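Local coordinates for holo-[acyl-carrier-protein] synthase (Neisseria meningitidis serogroup C / serotype 2a, PDB 5CMO) that belongs to the 4'-phosphopantetheinyl transferase superfamily and assembles from three copies of an alpha/beta subunit, at residues V10-I15 with P45-A50; F53-A58 with V117-V122. All coordinates share one frame; numbering follows the deposited sequence.

Overall arrangement
Both contacts use helix 45-62, one after the other along its length, and both reach the same antiparallel sheet; their centres are about 13 Å apart. Contact 1 sets the first turns of the helix against the junction where strand 2-11 gives way to helix 12-22. Contact 2 lays the following turns on the central strand 116-124, and its centre lies about 6 Å from the centre of the chain. The two meet at Val10: its N lies 2.8 Å from O of Val117, a probable hydrogen bond between neighbouring strands, and its CG2 rests 3.6 Å from CB of Ala54. Leu12 CD2 adds a second apolar bridge, 3.8 Å from Val117 CG2.

Contact 1 of 2, residues V10-I15 with P45-A50; sequences VSLKRI and PVNYLA
Leu12 has CG anti to its carbonyl carbon (chi1 -68°) and CD1 anti to CA (chi2 -176°), a shape that carries both methyls over to helix 45-62. Ile15, one turn on, places CG2 anti to the backbone N and sets this branch against Val46 and Leu49. These residues belong to a strand-to-helix junction of the 4'-phosphopantetheinyl transferase fold: strand 2-11 ends at Ser11, the N-cap residue, and helix 12-22 starts at once. Ser11 OG accepts weak bonds from the backbone N atoms of Lys13 and Arg14. The cap has further partners, since Asp115 binds both Ser11 OG and Lys13 N, while Ser11 N bonds Glu113 of the second subunit.

Between the two segments the contact is largely apolar. CB of Ala50 touches both long side chains, 3.6 Å from Leu12 CD2 and 3.9 Å from Ile15 CG1. The CG2 methyl of Ile15 is shared, 3.9 Å from both Val46 CG1 and Leu49 CB. Beyond the two segments, Ile15 and Leu49 also meet Phe26 of helix 24-30, so this side of the contact is buried. Val10, still in strand geometry, closes the end nearest the sheet: its CG1 lies 4.1 Å from Ala50 CB, and its CG2 faces the Ala50 carbonyl oxygen.

At the partly exposed end, Asn47 leaves its helix on the far side but curls back obliquely over Leu12, laying an amide nitrogen against a hydrocarbon surface; ND2 is 3.6 Å from Leu12 CD1 and only slightly farther from CD2. Beside it, Val46 touches the backbone of the new helix, its CG1 methyl resting 3.5 Å from Leu12 O.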
loop_
_atom_site.group_PDB
_atom_site.type_symbol
_atom_site.label_atom_id
_atom_site.label_comp_id
_atom_site.label_asym_id
_atom_site.label_seq_id
_atom_site.Cartn_x
_atom_site.Cartn_y
_atom_site.Cartn_z
ATOM N N VAL A 10 -3.283 -3.313 -10.432
ATOM C CA VAL A 10 -3.813 -3.697 -11.734
ATOM C C VAL A 10 -2.862 -3.273 -12.846
ATOM O O VAL A 10 -2.358 -2.148 -12.858
ATOM C CB VAL A 10 -5.207 -3.073 -11.981
ATOM C CG1 VAL A 10 -5.681 -3.341 -13.406
ATOM C CG2 VAL A 10 -6.217 -3.616 -10.978
ATOM N N SER A 11 -2.629 -4.190 -13.778
ATOM C CA SER A 11 -1.801 -3.919 -14.942
ATOM C C SER A 11 -2.656 -3.352 -16.068
ATOM O O SER A 11 -3.707 -3.904 -16.391
ATOM C CB SER A 11 -1.094 -5.194 -15.400
ATOM O OG SER A 11 -0.579 -5.049 -16.710
ATOM N N LEU A 12 -2.209 -2.246 -16.655
ATOM C CA LEU A 12 -2.926 -1.635 -17.768
ATOM C C LEU A 12 -3.063 -2.620 -18.923
ATOM O O LEU A 12 -4.082 -2.646 -19.608
ATOM C CB LEU A 12 -2.215 -0.368 -18.250
ATOM C CG LEU A 12 -2.203 0.847 -17.319
ATOM C CD1 LEU A 12 -1.534 2.021 -18.016
ATOM C CD2 LEU A 12 -3.609 1.226 -16.869
ATOM N N LYS A 13 -2.033 -3.435 -19.127
ATOM C CA LYS A 13 -2.020 -4.382 -20.234
ATOM C C LYS A 13 -3.020 -5.513 -20.018
ATOM O O LYS A 13 -3.605 -6.017 -20.974
ATOM C CB LYS A 13 -0.612 -4.946 -20.434
ATOM C CG LYS A 13 0.363 -3.929 -21.009
ATOM C CD LYS A 13 1.765 -4.490 -21.170
ATOM C CE LYS A 13 2.734 -3.411 -21.635
ATOM N NZ LYS A 13 2.306 -2.785 -22.919
ATOM N N ARG A 14 -3.222 -5.886 -18.762
ATOM C CA ARG A 14 -4.199 -6.904 -18.418
ATOM C C ARG A 14 -5.610 -6.401 -18.755
ATOM O O ARG A 14 -6.441 -7.138 -19.273
ATOM C CB ARG A 14 -4.091 -7.285 -16.951
ATOM C CG ARG A 14 -5.213 -8.186 -16.506
ATOM C CD ARG A 14 -4.793 -9.133 -15.405
ATOM N NE ARG A 14 -5.648 -10.305 -15.419
ATOM C CZ ARG A 14 -6.703 -10.452 -14.639
ATOM N NH1 ARG A 14 -6.998 -9.507 -13.761
ATOM N NH2 ARG A 14 -7.444 -11.545 -14.728
ATOM N N ILE A 15 -5.863 -5.133 -18.462
ATOM C CA ILE A 15 -7.146 -4.511 -18.775
ATOM C C ILE A 15 -7.396 -4.560 -20.281
ATOM O O ILE A 15 -8.505 -4.858 -20.724
ATOM C CB ILE A 15 -7.202 -3.044 -18.285
ATOM C CG1 ILE A 15 -7.103 -2.981 -16.758
ATOM C CG2 ILE A 15 -8.480 -2.352 -18.763
ATOM C CD1 ILE A 15 -8.287 -3.590 -16.021
ATOM N N PRO A 45 -9.822 5.354 -21.592
ATOM C CA PRO A 45 -10.716 4.252 -21.212
ATOM C C PRO A 45 -10.010 3.108 -20.481
ATOM O O PRO A 45 -10.589 2.529 -19.562
ATOM C CB PRO A 45 -11.279 3.775 -22.557
ATOM C CG PRO A 45 -10.303 4.235 -23.573
ATOM C CD PRO A 45 -9.755 5.525 -23.054
ATOM N N VAL A 46 -8.782 2.791 -20.878
ATOM C CA VAL A 46 -8.031 1.718 -20.233
ATOM C C VAL A 46 -7.643 2.117 -18.812
ATOM O O VAL A 46 -7.798 1.333 -17.875
ATOM C CB VAL A 46 -6.765 1.356 -21.031
ATOM C CG1 VAL A 46 -5.982 0.251 -20.331
ATOM C CG2 VAL A 46 -7.138 0.923 -22.440
ATOM N N ASN A 47 -7.134 3.335 -18.661
ATOM C CA ASN A 47 -6.800 3.866 -17.345
ATOM C C ASN A 47 -8.049 4.027 -16.492
ATOM O O ASN A 47 -8.022 3.795 -15.282
ATOM C CB ASN A 47 -6.075 5.204 -17.474
ATOM C CG ASN A 47 -4.579 5.040 -17.655
ATOM O OD1 ASN A 47 -3.789 5.500 -16.831
ATOM N ND2 ASN A 47 -4.182 4.368 -18.729
ATOM N N TYR A 48 -9.144 4.426 -17.131
ATOM C CA TYR A 48 -10.424 4.563 -16.451
ATOM C C TYR A 48 -10.819 3.238 -15.805
ATOM O O TYR A 48 -11.114 3.189 -14.614
ATOM C CB TYR A 48 -11.503 5.028 -17.432
ATOM C CG TYR A 48 -12.838 5.345 -16.796
ATOM C CD1 TYR A 48 -13.768 4.344 -16.552
ATOM C CD2 TYR A 48 -13.174 6.649 -16.454
ATOM C CE1 TYR A 48 -14.991 4.629 -15.976
ATOM C CE2 TYR A 48 -14.394 6.944 -15.879
ATOM C CZ TYR A 48 -15.298 5.931 -15.642
ATOM O OH TYR A 48 -16.514 6.223 -15.069
ATOM N N LEU A 49 -10.797 2.163 -16.590
ATOM C CA LEU A 49 -11.193 0.846 -16.100
ATOM C C LEU A 49 -10.231 0.323 -15.036
ATOM O O LEU A 49 -10.659 -0.240 -14.026
ATOM C CB LEU A 49 -11.274 -0.158 -17.252
ATOM C CG LEU A 49 -12.469 -0.054 -18.205
ATOM C CD1 LEU A 49 -12.382 -1.145 -19.259
ATOM C CD2 LEU A 49 -13.795 -0.139 -17.463
ATOM N N ALA A 50 -8.934 0.509 -15.271
ATOM C CA ALA A 50 -7.904 0.024 -14.357
ATOM C C ALA A 50 -8.087 0.595 -12.958
ATOM O O ALA A 50 -7.975 -0.122 -11.963
ATOM C CB ALA A 50 -6.522 0.376 -14.886
#

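Contact 2 of 2, residues F53-A58 with V117-V122; sequences FAAKEA and VLAFVV
Ala54 is the first residue of helix 53-58 to reach the strand, its CB directed at residues 117-122. That methyl lies 3.9 Å from CB of Ala119 and makes a looser contact, at 4.4 Å, with CG1 of Val117. The Ala119 methyl reaches past it to the helix backbone, touching the peptide link between Ala54 and Ala55 at 3.7 Å from Ala55 N. With a methyl on each side, the helix settles close to the strand, and the Ala55 and Ala119 CA atoms are 5.2 Å apart. The CB of Ala55 makes a marginal contact, 4.4 Å from CB of Ala119.

Lys56 points away from the strand and is held on the far side of the helix. There its NZ forms a salt bridge with Glu35 and hydrogen bonds with the carbonyl oxygens of Ile30, Phe73 and Ile76, which together would offset a buried charge. In the alpha/beta subunit of this superfamily member, helix 45-62 packs on one face of the antiparallel sheet, the methyls of Ala54 and Ala58 meeting Val117, Ala119 and Val121. The axes of segments 53-58 and 117-122 pass 7.2 Å apart at a crossing angle of -28°, roughly parallel. Leu118 and Phe120 occupy the other face of the strand, where Phe120 meets the Phe120 rings of both neighbouring subunits, stacked with one and edge-to-face with the other.

At Ala58 the helix comes back to the strand one turn after Ala54. Val121 holds CG1 anti to its backbone N (chi1 173°), which puts CG2 beside that N, where it meets Ala58 CB at 3.7 Å. The same Ala58 methyl also sits 3.9 Å from the carbonyl oxygen of Ala119, an atom that accepts a hydrogen bond from Thr7 OG1 on strand 2-11.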
loop_
_atom_site.group_PDB
_atom_site.type_symbol
_atom_site.label_atom_id
_atom_site.label_comp_id
_atom_site.label_asym_id
_atom_site.label_seq_id
_atom_site.Cartn_x
_atom_site.Cartn_y
_atom_site.Cartn_z
ATOM N N PHE A 53 -11.259 -0.860 -11.352
ATOM C CA PHE A 53 -11.081 -2.269 -11.028
ATOM C C PHE A 53 -10.250 -2.435 -9.752
ATOM O O PHE A 53 -10.583 -3.248 -8.890
ATOM C CB PHE A 53 -10.423 -2.992 -12.209
ATOM C CG PHE A 53 -10.541 -4.492 -12.162
ATOM C CD1 PHE A 53 -11.706 -5.107 -11.729
ATOM C CD2 PHE A 53 -9.491 -5.288 -12.584
ATOM C CE1 PHE A 53 -11.809 -6.485 -11.695
ATOM C CE2 PHE A 53 -9.589 -6.666 -12.556
ATOM C CZ PHE A 53 -10.749 -7.264 -12.112
ATOM N N ALA A 54 -9.186 -1.643 -9.628
ATOM C CA ALA A 54 -8.305 -1.711 -8.462
ATOM C C ALA A 54 -8.974 -1.172 -7.199
ATOM O O ALA A 54 -8.912 -1.793 -6.138
ATOM C CB ALA A 54 -7.016 -0.942 -8.729
ATOM N N ALA A 55 -9.600 -0.007 -7.320
ATOM C CA ALA A 55 -10.235 0.654 -6.185
ATOM C C ALA A 55 -11.365 -0.181 -5.590
ATOM O O ALA A 55 -11.486 -0.299 -4.369
ATOM C CB ALA A 55 -10.761 2.014 -6.608
ATOM N N LYS A 56 -12.192 -0.756 -6.455
ATOM C CA LYS A 56 -13.334 -1.551 -6.010
ATOM C C LYS A 56 -12.879 -2.837 -5.322
ATOM O O LYS A 56 -13.443 -3.237 -4.303
ATOM C CB LYS A 56 -14.249 -1.871 -7.193
ATOM C CG LYS A 56 -14.952 -0.644 -7.763
ATOM C CD LYS A 56 -15.755 -0.977 -9.007
ATOM C CE LYS A 56 -16.176 0.282 -9.747
ATOM N NZ LYS A 56 -17.610 0.261 -10.115
ATOM N N GLU A 57 -11.858 -3.482 -5.877
ATOM C CA GLU A 57 -11.302 -4.683 -5.266
ATOM C C GLU A 57 -10.705 -4.357 -3.897
ATOM O O GLU A 57 -10.886 -5.106 -2.936
ATOM C CB GLU A 57 -10.242 -5.308 -6.177
ATOM C CG GLU A 57 -10.817 -6.135 -7.321
ATOM C CD GLU A 57 -11.473 -7.421 -6.850
ATOM O OE1 GLU A 57 -11.114 -7.919 -5.762
ATOM O OE2 GLU A 57 -12.352 -7.937 -7.572
ATOM N N ALA A 58 -10.006 -3.230 -3.810
ATOM C CA ALA A 58 -9.396 -2.806 -2.554
ATOM C C ALA A 58 -10.466 -2.440 -1.530
ATOM O O ALA A 58 -10.300 -2.673 -0.334
ATOM C CB ALA A 58 -8.462 -1.631 -2.788
ATOM N N VAL A 117 -1.203 0.235 -11.809
ATOM C CA VAL A 117 -2.145 1.087 -11.090
ATOM C C VAL A 117 -2.384 0.473 -9.717
ATOM O O VAL A 117 -2.673 -0.719 -9.606
ATOM C CB VAL A 117 -3.484 1.240 -11.844
ATOM C CG1 VAL A 117 -4.522 1.949 -10.974
ATOM C CG2 VAL A 117 -3.275 1.999 -13.148
ATOM N N LEU A 118 -2.263 1.293 -8.677
ATOM C CA LEU A 118 -2.374 0.818 -7.303
ATOM C C LEU A 118 -3.449 1.574 -6.533
ATOM O O LEU A 118 -3.557 2.797 -6.631
ATOM C CB LEU A 118 -1.025 0.950 -6.590
ATOM C CG LEU A 118 -1.001 0.599 -5.100
ATOM C CD1 LEU A 118 0.295 -0.103 -4.742
ATOM C CD2 LEU A 118 -1.173 1.842 -4.238
ATOM N N ALA A 119 -4.240 0.827 -5.768
ATOM C CA ALA A 119 -5.252 1.399 -4.889
ATOM C C ALA A 119 -5.033 0.903 -3.471
ATOM O O ALA A 119 -4.799 -0.287 -3.256
ATOM C CB ALA A 119 -6.646 1.036 -5.365
ATOM N N PHE A 120 -5.090 1.819 -2.510
ATOM C CA PHE A 120 -5.089 1.451 -1.100
ATOM C C PHE A 120 -6.289 2.079 -0.413
ATOM O O PHE A 120 -6.586 3.258 -0.613
ATOM C CB PHE A 120 -3.799 1.886 -0.408
ATOM C CG PHE A 120 -3.757 1.536 1.053
ATOM C CD1 PHE A 120 -3.699 0.212 1.458
ATOM C CD2 PHE A 120 -3.781 2.526 2.018
ATOM C CE1 PHE A 120 -3.665 -0.116 2.800
ATOM C CE2 PHE A 120 -3.747 2.204 3.361
ATOM C CZ PHE A 120 -3.687 0.881 3.753
ATOM N N VAL A 121 -6.970 1.276 0.396
ATOM C CA VAL A 121 -8.210 1.693 1.034
ATOM C C VAL A 121 -8.200 1.379 2.530
ATOM O O VAL A 121 -7.800 0.290 2.950
ATOM C CB VAL A 121 -9.424 1.010 0.368
ATOM C CG1 VAL A 121 -10.702 1.314 1.132
ATOM C CG2 VAL A 121 -9.555 1.455 -1.086
ATOM N N VAL A 122 -8.651 2.348 3.321
ATOM C CA VAL A 122 -8.840 2.164 4.754
ATOM C C VAL A 122 -10.284 2.456 5.140
ATOM O O VAL A 122 -10.755 3.584 4.997
ATOM C CB VAL A 122 -7.916 3.078 5.577
ATOM C CG1 VAL A 122 -8.170 2.891 7.074
ATOM C CG2 VAL A 122 -6.466 2.798 5.252
#